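Local coordinates for protein geobacter metallireducens SMUG1 (Geobacter metallireducens, PDB 5H9I) that is a SMUG1-type member of the uracil DNA glycosylase superfamily, an alpha/beta protein built round a parallel sheet and modelled with xanthine and pentanoic acid, at residues T5-I10 with V179-R184; P52-F57 with F132-V137; R184-V189 with F204-G209. One frame throughout, in Å; residues are numbered along the deposited sequence.

Contact 1 of 3, residues T5-I10 with V179-R184; sequences TGLAAI and VLLRPR
Leu180 reaches from the last turn of helix 160-181 to the start of helix 7-19, where it meets Gly6, Leu7 and Ile10. The bond to its CB points toward the other segment, but CB stops short of it. CG makes no close contact of its own there and serves to carry the methyls. With CG anti to the backbone N (chi1 177°), the branch is carried outward and the two methyls make the contact. Leu180 CD1 only grazes the backbone, 4.2 Å from Thr5 O. CD2 does most of the work. At the helix start Leu180 CD2 presses on the peptide link, 3.4 Å from Leu7 N and 3.6 Å from Gly6 C. Leu180 CD2 also meets Leu7 CD2 at 3.8 Å and Ile10 CD1 at 4.1 Å.

Leu7 and Ile10 lie one helical turn apart. Both touch this methyl obliquely, from neighbouring directions. Leu7 leaves its backbone at an angle to the contact, and its end then swings nearer. There Leu7 CD2 also reaches Leu181 CD2 at 4.2 Å. Phe136 of strand 135-139 touches both Leu7 and Leu181, so this small cluster continues into the sheet. Ile10 rests further back along helix 160-181, on Arg176 and Thr177.

Gly6 holds the N-cap position, and Gly6 O accepts from Ile10 N at 3.3 Å in the first turn. Helix 160-181 ends at Leu181, and Arg182, with phi 59°, is the first residue after it. The contact thus joins the beginning of one helix to the end of another. Thr5 is exposed and Leu180 partly so, while Leu7, Ile10 and Leu181 are buried. Methyls pack against methyls and against the backbone around Gly6. The join therefore rests on dispersion and on the burial of hydrocarbon, without directional polar bonds between the segments.

Contact 2 of 3, residues P52-F57 with F132-V137; sequences PKEVLF and FARFFV. With LEA (pentanoic acid), chain H.
The rings of Phe57 and Phe135 meet rim to rim, centroids 5.9 Å apart and planes 17° apart, so neither covers the other's face. Phe136 O lies at the edge of the Phe57 ring. Leu56 CD1 is at the edge of the Phe136 ring, 4.0 Å from Phe136 CD2. The Arg134 guanidinium has Phe135 CE1 over one face and pentanoic acid C3 at its edge, 3.2 Å from Arg134 NH2. Arg134, Arg130 and Phe125, among others, line the pentanoic acid pocket, where Arg130 NH1 is hydrogen-bonded to the ligand. Arg134 CD lies 3.5 Å from Glu54 OE2.

Between the parallel strands, Arg134 O accepts two bonds: Val55 N, at 3.1 Å, comes nearly along the C=O axis, while Glu54 N, at 2.8 Å, is bent and tilted from the carbonyl plane. Phe136 N bonds Val55 O, and Phe57 N gives the straightest of the backbone bonds, 166° at the hydrogen, to Phe136 O. Lys53 bends at chi2 (-58°), and its NZ bonds Phe132 O at 2.8 Å. With Ser50 O and Phe48 O, three carbonyls surround this buried amine, which would suit a positive charge. Phe135 O is buried with no partner in the model.

Strand 55-59 runs between strands 135-139 and 185-189. Helix 160-181 packs on the Leu56 and Phe136 face. On the other, Ile187 touches Val55 and Phe57, and Trp118 touches Val137.

Contact 3 of 3, residues R184-V189 with F204-G209; sequences RVVIGV and FDVEVG
Val186 lies against Val208 of the neighbouring strand and Val206 just before it. Val186 CG2 meets Val206 CG1 and Val186 CB meets Val208 CG2, both at 4.4 Å, so these apolar contacts are loose. Val208 also sets CG1 beside Val186 O at 3.8 Å. The backbones are joined by four hydrogen bonds. Glu207 O accepts from Val186 N at 2.8 Å, and Glu207 N donates to Arg184 O. Gly209 repeats this pattern, its N bonding Val186 O at 3.0 Å and its O taking Gly188 N at 2.8 Å. This is a parallel ladder within a beta-alpha-beta unit, in which helix 191-201 connects strands 185-189 and 207-211. That helix packs on the Val186 and Val208 face: Cys197 touches both valines. Val185, Ile187 and Glu207 face the opposite side. There Val185 CG1 comes 3.8 Å from Glu207 O, while the Glu207 chain bends at chi2 (-57°) and its end leads away. Arg184 folds its guanidinium over Val185 CG2, which sits 3.5 Å from the guanidinium plane, and Arg184 NH2 bonds Gly237 O.

Overall arrangement
From the N terminus, residues 5-10 meet residues 179-184, so contact 1 closes a loop over most of the chain. Contact 2 opens and closes within that loop, joining strands 55-59 and 135-139. Contact 3 follows in series and closes a short loop over helix 191-201. Arg184 belongs to both contacts 1 and 3, where helix 160-181 gives way to strand 185-189. Contacts 2 and 3 share one sheet: Leu56 O and Ile187 N are probably hydrogen-bonded, as are Glu54 O and Arg184 N. Together they span all four parallel strands. Contact 1 ties helix 7-19 to the end of helix 160-181, and a probable hydrogen bond of Leu181 O with Lys53 N links it to contact 2.

Contact 1 of 3, residues T5-I10 with V179-R184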
ATOM      1  N   THR A   5      -2.675  19.529   1.178  1.00 25.84           N
ATOM      2  CA  THR A   5      -1.757  20.022   2.165  1.00 31.28           C
ATOM      3  C   THR A   5      -0.818  18.919   2.632  1.00 31.00           C
ATOM      4  O   THR A   5       0.310  19.202   3.179  1.00 31.77           O
ATOM      5  CB  THR A   5      -2.513  20.512   3.445  1.00 31.04           C
ATOM      6  OG1 THR A   5      -3.366  19.483   3.976  1.00 30.44           O
ATOM      7  CG2 THR A   5      -3.343  21.770   3.103  1.00 37.84           C
ATOM      8  N   GLY A   6      -1.256  17.642   2.463  1.00 21.22           N
ATOM      9  CA  GLY A   6      -0.404  16.616   2.991  1.00 22.46           C
ATOM     10  C   GLY A   6      -1.020  15.302   2.613  1.00 18.22           C
ATOM     11  O   GLY A   6      -2.100  15.230   1.972  1.00 16.74           O
ATOM     12  N   LEU A   7      -0.323  14.233   2.952  1.00 15.81           N
ATOM     13  CA  LEU A   7      -0.866  12.930   2.707  1.00 13.28           C
ATOM     14  C   LEU A   7      -2.181  12.625   3.283  1.00 13.27           C
ATOM     15  O   LEU A   7      -2.967  11.848   2.756  1.00 14.80           O
ATOM     16  CB  LEU A   7       0.181  11.866   3.040  1.00 15.44           C
ATOM     17  CG  LEU A   7       1.499  11.822   2.257  1.00 16.83           C
ATOM     18  CD1 LEU A   7       2.431  10.745   2.845  1.00 22.19           C
ATOM     19  CD2 LEU A   7       1.267  11.512   0.874  1.00 16.43           C
ATOM     20  N   ALA A   8      -2.419  13.144   4.528  1.00 14.29           N
ATOM     21  CA  ALA A   8      -3.705  12.785   5.137  1.00 15.74           C
ATOM     22  C   ALA A   8      -4.879  13.366   4.348  1.00 14.65           C
ATOM     23  O   ALA A   8      -5.887  12.637   4.208  1.00 16.27           O
ATOM     24  CB  ALA A   8      -3.760  13.376   6.549  1.00 18.27           C
ATOM     25  N   ALA A   9      -4.701  14.558   3.845  1.00 15.63           N
ATOM     26  CA  ALA A   9      -5.751  15.167   2.950  1.00 14.12           C
ATOM     27  C   ALA A   9      -6.005  14.282   1.724  1.00 17.15           C
ATOM     28  O   ALA A   9      -7.149  14.064   1.252  1.00 19.84           O
ATOM     29  CB  ALA A   9      -5.335  16.517   2.497  1.00 20.13           C
ATOM     30  N   ILE A  10      -4.915  13.803   1.148  1.00 15.42           N
ATOM     31  CA  ILE A  10      -5.004  12.942  -0.003  1.00 15.33           C
ATOM     32  C   ILE A  10      -5.744  11.648   0.333  1.00 18.68           C
ATOM     33  O   ILE A  10      -6.568  11.233  -0.405  1.00 17.93           O
ATOM     34  CB  ILE A  10      -3.592  12.630  -0.556  1.00 13.58           C
ATOM     35  CG1 ILE A  10      -2.969  13.915  -1.113  1.00 13.90           C
ATOM     36  CG2 ILE A  10      -3.652  11.576  -1.660  1.00 16.36           C
ATOM     37  CD1 ILE A  10      -1.496  13.853  -1.460  1.00 14.44           C
ATOM     38  N   VAL A 179       2.832  14.648  -6.707  1.00 14.35           N
ATOM     39  CA  VAL A 179       3.019  16.104  -6.703  1.00 16.11           C
ATOM     40  C   VAL A 179       3.431  16.587  -5.295  1.00 15.72           C
ATOM     41  O   VAL A 179       4.274  17.472  -5.197  1.00 17.31           O
ATOM     42  CB  VAL A 179       1.735  16.817  -7.146  1.00 15.43           C
ATOM     43  CG1 VAL A 179       1.793  18.361  -6.856  1.00 21.29           C
ATOM     44  CG2 VAL A 179       1.519  16.506  -8.644  1.00 17.67           C
ATOM     45  N   LEU A 180       2.873  15.952  -4.225  1.00 13.62           N
ATOM     46  CA  LEU A 180       3.314  16.403  -2.872  1.00 13.48           C
ATOM     47  C   LEU A 180       4.729  15.976  -2.504  1.00 14.43           C
ATOM     48  O   LEU A 180       5.540  16.758  -1.969  1.00 16.07           O
ATOM     49  CB  LEU A 180       2.360  15.828  -1.919  1.00 12.41           C
ATOM     50  CG  LEU A 180       2.648  16.113  -0.376  1.00 13.92           C
ATOM     51  CD1 LEU A 180       2.369  17.563  -0.103  1.00 19.74           C
ATOM     52  CD2 LEU A 180       1.887  15.196   0.510  1.00 21.24           C
ATOM     53  N   LEU A 181       5.063  14.680  -2.725  1.00 14.65           N
ATOM     54  CA  LEU A 181       6.321  14.128  -2.240  1.00 15.71           C
ATOM     55  C   LEU A 181       7.461  14.409  -3.144  1.00 14.28           C
ATOM     56  O   LEU A 181       8.602  14.361  -2.750  1.00 15.50           O
ATOM     57  CB  LEU A 181       6.173  12.601  -1.990  1.00 12.24           C
ATOM     58  CG  LEU A 181       5.109  12.232  -0.976  1.00 14.03           C
ATOM     59  CD1 LEU A 181       5.190  10.717  -0.879  1.00 18.49           C
ATOM     60  CD2 LEU A 181       5.283  12.802   0.416  1.00 15.54           C
ATOM     61  N   ARG A 182       7.162  14.646  -4.407  1.00 14.23           N
ATOM     62  CA  ARG A 182       8.174  14.975  -5.397  1.00 17.82           C
ATOM     63  C   ARG A 182       9.288  13.940  -5.616  1.00 16.17           C
ATOM     64  O   ARG A 182      10.404  14.296  -5.730  1.00 16.48           O
ATOM     65  CB  ARG A 182       8.774  16.357  -5.108  1.00 16.78           C
ATOM     66  CG  ARG A 182       7.712  17.453  -4.986  1.00 21.11           C
ATOM     67  CD  ARG A 182       8.305  18.860  -4.887  1.00 32.16           C
ATOM     68  NE  ARG A 182       8.958  19.124  -3.616  1.00 41.25           N
ATOM     69  CZ  ARG A 182       8.333  19.463  -2.478  1.00 47.68           C
ATOM     70  NH1 ARG A 182       7.012  19.576  -2.435  1.00 49.15           N
ATOM     71  NH2 ARG A 182       9.018  19.674  -1.377  1.00 42.42           N
ATOM     72  N   PRO A 183       8.950  12.663  -5.732  1.00 13.08           N
ATOM     73  CA  PRO A 183      10.011  11.728  -5.920  1.00 13.39           C
ATOM     74  C   PRO A 183      10.626  11.795  -7.329  1.00 17.09           C
ATOM     75  O   PRO A 183       9.917  12.229  -8.248  1.00 18.26           O
ATOM     76  CB  PRO A 183       9.279  10.358  -5.792  1.00 15.38           C
ATOM     77  CG  PRO A 183       7.867  10.703  -6.232  1.00 15.00           C
ATOM     78  CD  PRO A 183       7.580  12.091  -5.742  1.00 14.54           C
ATOM     79  N   ARG A 184      11.855  11.349  -7.457  1.00 13.75           N
ATOM     80  CA  ARG A 184      12.517  11.140  -8.716  1.00 14.12           C
ATOM     81  C   ARG A 184      12.088   9.805  -9.366  1.00 17.57           C
ATOM     82  O   ARG A 184      12.051   9.741 -10.522  1.00 16.77           O
ATOM     83  CB  ARG A 184      14.032  11.203  -8.447  1.00 19.37           C
ATOM     84  CG  ARG A 184      15.000  10.920  -9.565  1.00 38.72           C
ATOM     85  CD  ARG A 184      16.467  10.916  -9.091  1.00 39.60           C
ATOM     86  NE  ARG A 184      16.854   9.822  -8.183  1.00 37.48           N
ATOM     87  CZ  ARG A 184      17.211   8.592  -8.540  1.00 39.87           C
ATOM     88  NH1 ARG A 184      17.235   8.210  -9.813  1.00 41.55           N
ATOM     89  NH2 ARG A 184      17.529   7.735  -7.617  1.00 35.88           N
TER

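Contact 2 of 3, residues P52-F57 with F132-V137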
ATOM      1  N   PRO A  52      10.065  16.246   1.161  1.00 16.88           N
ATOM      2  CA  PRO A  52      10.055  15.533  -0.100  1.00 15.28           C
ATOM      3  C   PRO A  52      10.636  14.152   0.159  1.00 17.86           C
ATOM      4  O   PRO A  52      11.399  13.961   1.103  1.00 18.93           O
ATOM      5  CB  PRO A  52      10.915  16.362  -1.026  1.00 24.61           C
ATOM      6  CG  PRO A  52      11.905  16.904  -0.060  1.00 21.31           C
ATOM      7  CD  PRO A  52      11.253  17.145   1.230  1.00 21.83           C
ATOM      8  N   LYS A  53      10.334  13.253  -0.766  1.00 16.03           N
ATOM      9  CA  LYS A  53      11.009  11.932  -0.836  1.00 13.79           C
ATOM     10  C   LYS A  53      11.705  11.822  -2.171  1.00 16.25           C
ATOM     11  O   LYS A  53      11.328  12.453  -3.125  1.00 18.36           O
ATOM     12  CB  LYS A  53       9.957  10.788  -0.752  1.00 14.10           C
ATOM     13  CG  LYS A  53       9.056  10.874   0.451  1.00 11.63           C
ATOM     14  CD  LYS A  53       9.737  10.868   1.768  1.00 11.84           C
ATOM     15  CE  LYS A  53       8.783  10.591   2.887  1.00 11.85           C
ATOM     16  NZ  LYS A  53       9.235  10.984   4.244  1.00 12.33           N
ATOM     17  N   GLU A  54      12.756  11.018  -2.219  1.00 13.22           N
ATOM     18  CA  GLU A  54      13.385  10.721  -3.491  1.00 14.41           C
ATOM     19  C   GLU A  54      12.718   9.580  -4.241  1.00 13.37           C
ATOM     20  O   GLU A  54      12.669   9.544  -5.519  1.00 13.05           O
ATOM     21  CB  GLU A  54      14.857  10.395  -3.277  1.00 17.15           C
ATOM     22  CG  GLU A  54      15.663  11.555  -2.758  1.00 24.51           C
ATOM     23  CD  GLU A  54      17.157  11.182  -2.625  1.00 34.52           C
ATOM     24  OE1 GLU A  54      17.833  12.069  -2.019  1.00 43.86           O
ATOM     25  OE2 GLU A  54      17.611  10.035  -3.062  1.00 28.10           O
ATOM     26  N   VAL A  55      12.153   8.605  -3.526  1.00 14.31           N
ATOM     27  CA  VAL A  55      11.633   7.384  -4.090  1.00 13.60           C
ATOM     28  C   VAL A  55      10.361   7.010  -3.405  1.00 12.76           C
ATOM     29  O   VAL A  55      10.326   6.972  -2.169  1.00 14.52           O
ATOM     30  CB  VAL A  55      12.610   6.225  -3.983  1.00 13.17           C
ATOM     31  CG1 VAL A  55      12.102   4.912  -4.496  1.00 14.50           C
ATOM     32  CG2 VAL A  55      13.989   6.594  -4.613  1.00 18.03           C
ATOM     33  N   LEU A  56       9.341   6.654  -4.171  1.00 13.10           N
ATOM     34  CA  LEU A  56       8.042   6.138  -3.692  1.00 10.62           C
ATOM     35  C   LEU A  56       7.813   4.717  -4.101  1.00 13.23           C
ATOM     36  O   LEU A  56       7.811   4.480  -5.321  1.00 13.39           O
ATOM     37  CB  LEU A  56       6.925   6.997  -4.210  1.00 11.70           C
ATOM     38  CG  LEU A  56       5.530   6.575  -3.842  1.00 11.39           C
ATOM     39  CD1 LEU A  56       5.299   6.625  -2.365  1.00 13.91           C
ATOM     40  CD2 LEU A  56       4.491   7.436  -4.532  1.00 13.78           C
ATOM     41  N   PHE A  57       7.664   3.779  -3.199  1.00 11.16           N
ATOM     42  CA  PHE A  57       7.248   2.446  -3.489  1.00  9.71           C
ATOM     43  C   PHE A  57       5.739   2.411  -3.479  1.00 11.32           C
ATOM     44  O   PHE A  57       5.120   3.003  -2.575  1.00 12.09           O
ATOM     45  CB  PHE A  57       7.803   1.475  -2.428  1.00 11.62           C
ATOM     46  CG  PHE A  57       9.237   1.186  -2.516  1.00 12.50           C
ATOM     47  CD1 PHE A  57       9.809   0.354  -3.477  1.00 13.49           C
ATOM     48  CD2 PHE A  57      10.120   1.811  -1.624  1.00 13.19           C
ATOM     49  CE1 PHE A  57      11.164   0.120  -3.514  1.00 14.20           C
ATOM     50  CE2 PHE A  57      11.461   1.551  -1.640  1.00 13.19           C
ATOM     51  CZ  PHE A  57      11.978   0.705  -2.620  1.00 14.59           C
ATOM     52  N   PHE A 132      12.939   6.813   5.807  1.00 11.83           N
ATOM     53  CA  PHE A 132      11.951   7.759   5.404  1.00 10.69           C
ATOM     54  C   PHE A 132      12.534   9.106   5.090  1.00 11.90           C
ATOM     55  O   PHE A 132      11.843   9.979   4.525  1.00 13.60           O
ATOM     56  CB  PHE A 132      10.789   7.844   6.412  1.00 10.45           C
ATOM     57  CG  PHE A 132       9.968   6.538   6.516  1.00 10.72           C
ATOM     58  CD1 PHE A 132       9.134   6.212   5.486  1.00 10.11           C
ATOM     59  CD2 PHE A 132      10.060   5.727   7.614  1.00  9.73           C
ATOM     60  CE1 PHE A 132       8.375   5.053   5.568  1.00  9.38           C
ATOM     61  CE2 PHE A 132       9.328   4.547   7.703  1.00  9.42           C
ATOM     62  CZ  PHE A 132       8.485   4.281   6.674  1.00 11.15           C
ATOM     63  N   ALA A 133      13.811   9.303   5.405  1.00 11.62           N
ATOM     64  CA  ALA A 133      14.472  10.512   4.908  1.00 13.04           C
ATOM     65  C   ALA A 133      14.348  10.589   3.406  1.00 13.18           C
ATOM     66  O   ALA A 133      14.253  11.719   2.860  1.00 16.97           O
ATOM     67  CB  ALA A 133      15.916  10.474   5.272  1.00 13.76           C
ATOM     68  N   ARG A 134      14.379   9.468   2.696  1.00 13.06           N
ATOM     69  CA  ARG A 134      14.382   9.476   1.239  1.00 12.93           C
ATOM     70  C   ARG A 134      13.277   8.664   0.592  1.00 12.19           C
ATOM     71  O   ARG A 134      13.048   8.816  -0.557  1.00 12.75           O
ATOM     72  CB  ARG A 134      15.713   8.956   0.688  1.00 15.27           C
ATOM     73  CG  ARG A 134      16.964   9.785   0.933  1.00 16.76           C
ATOM     74  CD  ARG A 134      18.150   9.047   0.255  1.00 25.31           C
ATOM     75  NE  ARG A 134      18.812   8.136   1.153  1.00 26.43           N
ATOM     76  CZ  ARG A 134      19.331   6.956   0.847  1.00 37.65           C
ATOM     77  NH1 ARG A 134      19.236   6.468  -0.351  1.00 32.41           N
ATOM     78  NH2 ARG A 134      19.957   6.277   1.804  1.00 33.16           N
ATOM     79  N   PHE A 135      12.639   7.774   1.353  1.00 13.00           N
ATOM     80  CA  PHE A 135      11.710   6.823   0.790  1.00 12.49           C
ATOM     81  C   PHE A 135      10.305   6.959   1.418  1.00 13.24           C
ATOM     82  O   PHE A 135      10.143   7.461   2.541  1.00 13.04           O
ATOM     83  CB  PHE A 135      12.223   5.398   1.033  1.00 14.89           C
ATOM     84  CG  PHE A 135      13.474   5.060   0.270  1.00 11.94           C
ATOM     85  CD1 PHE A 135      14.656   5.344   0.798  1.00 13.79           C
ATOM     86  CD2 PHE A 135      13.383   4.538  -1.029  1.00 14.65           C
ATOM     87  CE1 PHE A 135      15.816   5.033   0.137  1.00 14.28           C
ATOM     88  CE2 PHE A 135      14.500   4.250  -1.725  1.00 19.39           C
ATOM     89  CZ  PHE A 135      15.685   4.509  -1.172  1.00 15.49           C
ATOM     90  N   PHE A 136       9.315   6.408   0.725  1.00 11.92           N
ATOM     91  CA  PHE A 136       8.006   6.200   1.302  1.00 11.45           C
ATOM     92  C   PHE A 136       7.395   4.959   0.697  1.00 11.09           C
ATOM     93  O   PHE A 136       7.779   4.569  -0.428  1.00 12.05           O
ATOM     94  CB  PHE A 136       7.116   7.421   1.172  1.00 13.15           C
ATOM     95  CG  PHE A 136       5.862   7.373   2.025  1.00 11.74           C
ATOM     96  CD1 PHE A 136       5.983   7.361   3.409  1.00 12.46           C
ATOM     97  CD2 PHE A 136       4.618   7.405   1.453  1.00 13.34           C
ATOM     98  CE1 PHE A 136       4.819   7.330   4.220  1.00 14.07           C
ATOM     99  CE2 PHE A 136       3.487   7.391   2.242  1.00 13.39           C
ATOM    100  CZ  PHE A 136       3.580   7.298   3.627  1.00 13.22           C
ATOM    101  N   VAL A 137       6.384   4.385   1.339  1.00 10.54           N
ATOM    102  CA  VAL A 137       5.633   3.235   0.818  1.00 11.46           C
ATOM    103  C   VAL A 137       4.148   3.495   0.896  1.00 11.72           C
ATOM    104  O   VAL A 137       3.646   3.864   1.949  1.00 11.38           O
ATOM    105  CB  VAL A 137       5.983   1.893   1.621  1.00  9.29           C
ATOM    106  CG1 VAL A 137       5.272   0.712   1.051  1.00 11.16           C
ATOM    107  CG2 VAL A 137       7.496   1.670   1.625  1.00 12.19           C
TER
HETATM  108  C2  LEA H 307      20.995   2.323   3.593  1.00 30.58           C
HETATM  109  O2  LEA H 307      20.416   1.355   3.167  1.00 35.05           O
HETATM  110  C3  LEA H 307      21.154   3.473   2.701  1.00 30.35           C
HETATM  111  C4  LEA H 307      22.611   3.633   2.545  1.00 30.19           C
HETATM  112  C5  LEA H 307      23.179   4.760   3.342  1.00 21.63           C
HETATM  113  C6  LEA H 307      24.646   5.111   2.972  1.00 31.72           C
HETATM  114  O1  LEA H 307      21.470   2.346   4.709  1.00 36.32           O
HETATM  115  O   HOH W   1      14.184  13.110   0.301  1.00 28.78           O
HETATM  116  O   HOH W   2      13.034  14.352   3.214  1.00 43.44           O

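Contact 3 of 3, residues R184-V189 with F204-G209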
ATOM      1  N   ARG A 184      11.855  11.349  -7.457  1.00 13.75           N
ATOM      2  CA  ARG A 184      12.517  11.140  -8.716  1.00 14.12           C
ATOM      3  C   ARG A 184      12.088   9.805  -9.366  1.00 17.57           C
ATOM      4  O   ARG A 184      12.051   9.741 -10.522  1.00 16.77           O
ATOM      5  CB  ARG A 184      14.032  11.203  -8.447  1.00 19.37           C
ATOM      6  CG  ARG A 184      15.000  10.920  -9.565  1.00 38.72           C
ATOM      7  CD  ARG A 184      16.467  10.916  -9.091  1.00 39.60           C
ATOM      8  NE  ARG A 184      16.854   9.822  -8.183  1.00 37.48           N
ATOM      9  CZ  ARG A 184      17.211   8.592  -8.540  1.00 39.87           C
ATOM     10  NH1 ARG A 184      17.235   8.210  -9.813  1.00 41.55           N
ATOM     11  NH2 ARG A 184      17.529   7.735  -7.617  1.00 35.88           N
ATOM     12  N   VAL A 185      11.785   8.779  -8.566  1.00 14.09           N
ATOM     13  CA  VAL A 185      11.495   7.462  -9.046  1.00 14.03           C
ATOM     14  C   VAL A 185      10.298   6.884  -8.269  1.00 14.91           C
ATOM     15  O   VAL A 185      10.265   7.098  -7.045  1.00 14.13           O
ATOM     16  CB  VAL A 185      12.699   6.516  -8.869  1.00 15.32           C
ATOM     17  CG1 VAL A 185      12.485   5.209  -9.531  1.00 17.54           C
ATOM     18  CG2 VAL A 185      13.969   7.148  -9.367  1.00 20.90           C
ATOM     19  N   VAL A 186       9.398   6.269  -8.993  1.00 14.01           N
ATOM     20  CA  VAL A 186       8.252   5.561  -8.418  1.00 10.79           C
ATOM     21  C   VAL A 186       8.415   4.134  -8.758  1.00 14.37           C
ATOM     22  O   VAL A 186       8.584   3.784  -9.960  1.00 13.68           O
ATOM     23  CB  VAL A 186       6.959   6.143  -8.896  1.00 12.77           C
ATOM     24  CG1 VAL A 186       5.765   5.391  -8.443  1.00 14.56           C
ATOM     25  CG2 VAL A 186       6.856   7.653  -8.508  1.00 13.85           C
ATOM     26  N   ILE A 187       8.339   3.233  -7.798  1.00 13.35           N
ATOM     27  CA  ILE A 187       8.643   1.836  -8.007  1.00 11.29           C
ATOM     28  C   ILE A 187       7.394   1.040  -7.655  1.00 12.38           C
ATOM     29  O   ILE A 187       7.025   1.011  -6.452  1.00 12.21           O
ATOM     30  CB  ILE A 187       9.820   1.379  -7.108  1.00 12.15           C
ATOM     31  CG1 ILE A 187      11.061   2.237  -7.347  1.00 15.92           C
ATOM     32  CG2 ILE A 187      10.067  -0.116  -7.250  1.00 13.61           C
ATOM     33  CD1 ILE A 187      12.260   2.002  -6.541  1.00 19.59           C
ATOM     34  N   GLY A 188       6.824   0.337  -8.622  1.00 13.91           N
ATOM     35  CA  GLY A 188       5.782  -0.603  -8.348  1.00 12.44           C
ATOM     36  C   GLY A 188       6.336  -1.851  -7.671  1.00 13.58           C
ATOM     37  O   GLY A 188       7.327  -2.421  -8.164  1.00 15.46           O
ATOM     38  N   VAL A 189       5.654  -2.293  -6.650  1.00 12.85           N
ATOM     39  CA  VAL A 189       6.010  -3.597  -6.030  1.00 12.77           C
ATOM     40  C   VAL A 189       5.056  -4.604  -6.683  1.00 14.28           C
ATOM     41  O   VAL A 189       3.871  -4.697  -6.368  1.00 14.61           O
ATOM     42  CB  VAL A 189       5.857  -3.551  -4.544  1.00 12.84           C
ATOM     43  CG1 VAL A 189       6.233  -4.916  -3.928  1.00 16.38           C
ATOM     44  CG2 VAL A 189       6.654  -2.407  -3.945  1.00 15.33           C
ATOM     45  N   PHE A 204       4.511  13.028 -16.078  1.00 18.57           N
ATOM     46  CA  PHE A 204       5.215  13.567 -14.967  1.00 19.97           C
ATOM     47  C   PHE A 204       6.743  13.388 -15.143  1.00 16.28           C
ATOM     48  O   PHE A 204       7.260  12.451 -15.741  1.00 18.88           O
ATOM     49  CB  PHE A 204       4.734  12.873 -13.649  1.00 19.41           C
ATOM     50  CG  PHE A 204       3.375  13.308 -13.221  1.00 19.61           C
ATOM     51  CD1 PHE A 204       2.224  12.958 -13.922  1.00 19.38           C
ATOM     52  CD2 PHE A 204       3.186  14.078 -12.120  1.00 29.33           C
ATOM     53  CE1 PHE A 204       0.961  13.355 -13.551  1.00 16.80           C
ATOM     54  CE2 PHE A 204       1.921  14.429 -11.680  1.00 27.83           C
ATOM     55  CZ  PHE A 204       0.795  14.153 -12.436  1.00 18.19           C
ATOM     56  N   ASP A 205       7.444  14.257 -14.469  1.00 22.25           N
ATOM     57  CA  ASP A 205       8.881  14.176 -14.496  1.00 25.64           C
ATOM     58  C   ASP A 205       9.415  13.162 -13.451  1.00 20.70           C
ATOM     59  O   ASP A 205      10.076  13.532 -12.476  1.00 26.41           O
ATOM     60  CB  ASP A 205       9.433  15.548 -14.271  1.00 24.51           C
ATOM     61  CG  ASP A 205      10.923  15.617 -14.623  1.00 33.60           C
ATOM     62  OD1 ASP A 205      11.508  14.713 -15.250  1.00 30.51           O
ATOM     63  OD2 ASP A 205      11.489  16.659 -14.258  1.00 50.79           O
ATOM     64  N   VAL A 206       9.074  11.885 -13.621  1.00 19.16           N
ATOM     65  CA  VAL A 206       9.448  10.798 -12.709  1.00 17.16           C
ATOM     66  C   VAL A 206       9.770   9.594 -13.541  1.00 22.83           C
ATOM     67  O   VAL A 206       9.199   9.450 -14.584  1.00 23.88           O
ATOM     68  CB  VAL A 206       8.359  10.292 -11.735  1.00 23.37           C
ATOM     69  CG1 VAL A 206       8.083  11.230 -10.670  1.00 28.40           C
ATOM     70  CG2 VAL A 206       7.089   9.900 -12.443  1.00 25.51           C
ATOM     71  N   GLU A 207      10.676   8.730 -13.105  1.00 15.99           N
ATOM     72  CA  GLU A 207      10.883   7.495 -13.714  1.00 15.60           C
ATOM     73  C   GLU A 207      10.004   6.502 -12.991  1.00 20.14           C
ATOM     74  O   GLU A 207       9.822   6.630 -11.762  1.00 21.34           O
ATOM     75  CB  GLU A 207      12.368   7.068 -13.576  1.00 22.66           C
ATOM     76  CG  GLU A 207      13.338   7.964 -14.307  1.00 31.04           C
ATOM     77  CD  GLU A 207      13.077   8.131 -15.827  1.00 40.23           C
ATOM     78  OE1 GLU A 207      12.643   7.153 -16.564  1.00 37.77           O
ATOM     79  OE2 GLU A 207      13.262   9.290 -16.256  1.00 45.40           O
ATOM     80  N   VAL A 208       9.565   5.475 -13.653  1.00 16.64           N
ATOM     81  CA  VAL A 208       8.807   4.402 -13.080  1.00 13.83           C
ATOM     82  C   VAL A 208       9.508   3.078 -13.351  1.00 20.15           C
ATOM     83  O   VAL A 208       9.928   2.794 -14.505  1.00 19.72           O
ATOM     84  CB  VAL A 208       7.386   4.334 -13.584  1.00 13.78           C
ATOM     85  CG1 VAL A 208       6.658   3.061 -13.124  1.00 17.14           C
ATOM     86  CG2 VAL A 208       6.634   5.602 -13.275  1.00 20.56           C
ATOM     87  N   GLY A 209       9.640   2.250 -12.321  1.00 15.70           N
ATOM     88  CA  GLY A 209      10.234   0.947 -12.378  1.00 16.63           C
ATOM     89  C   GLY A 209       9.478  -0.021 -11.468  1.00 16.77           C
ATOM     90  O   GLY A 209       8.338   0.231 -11.016  1.00 17.07           O
TER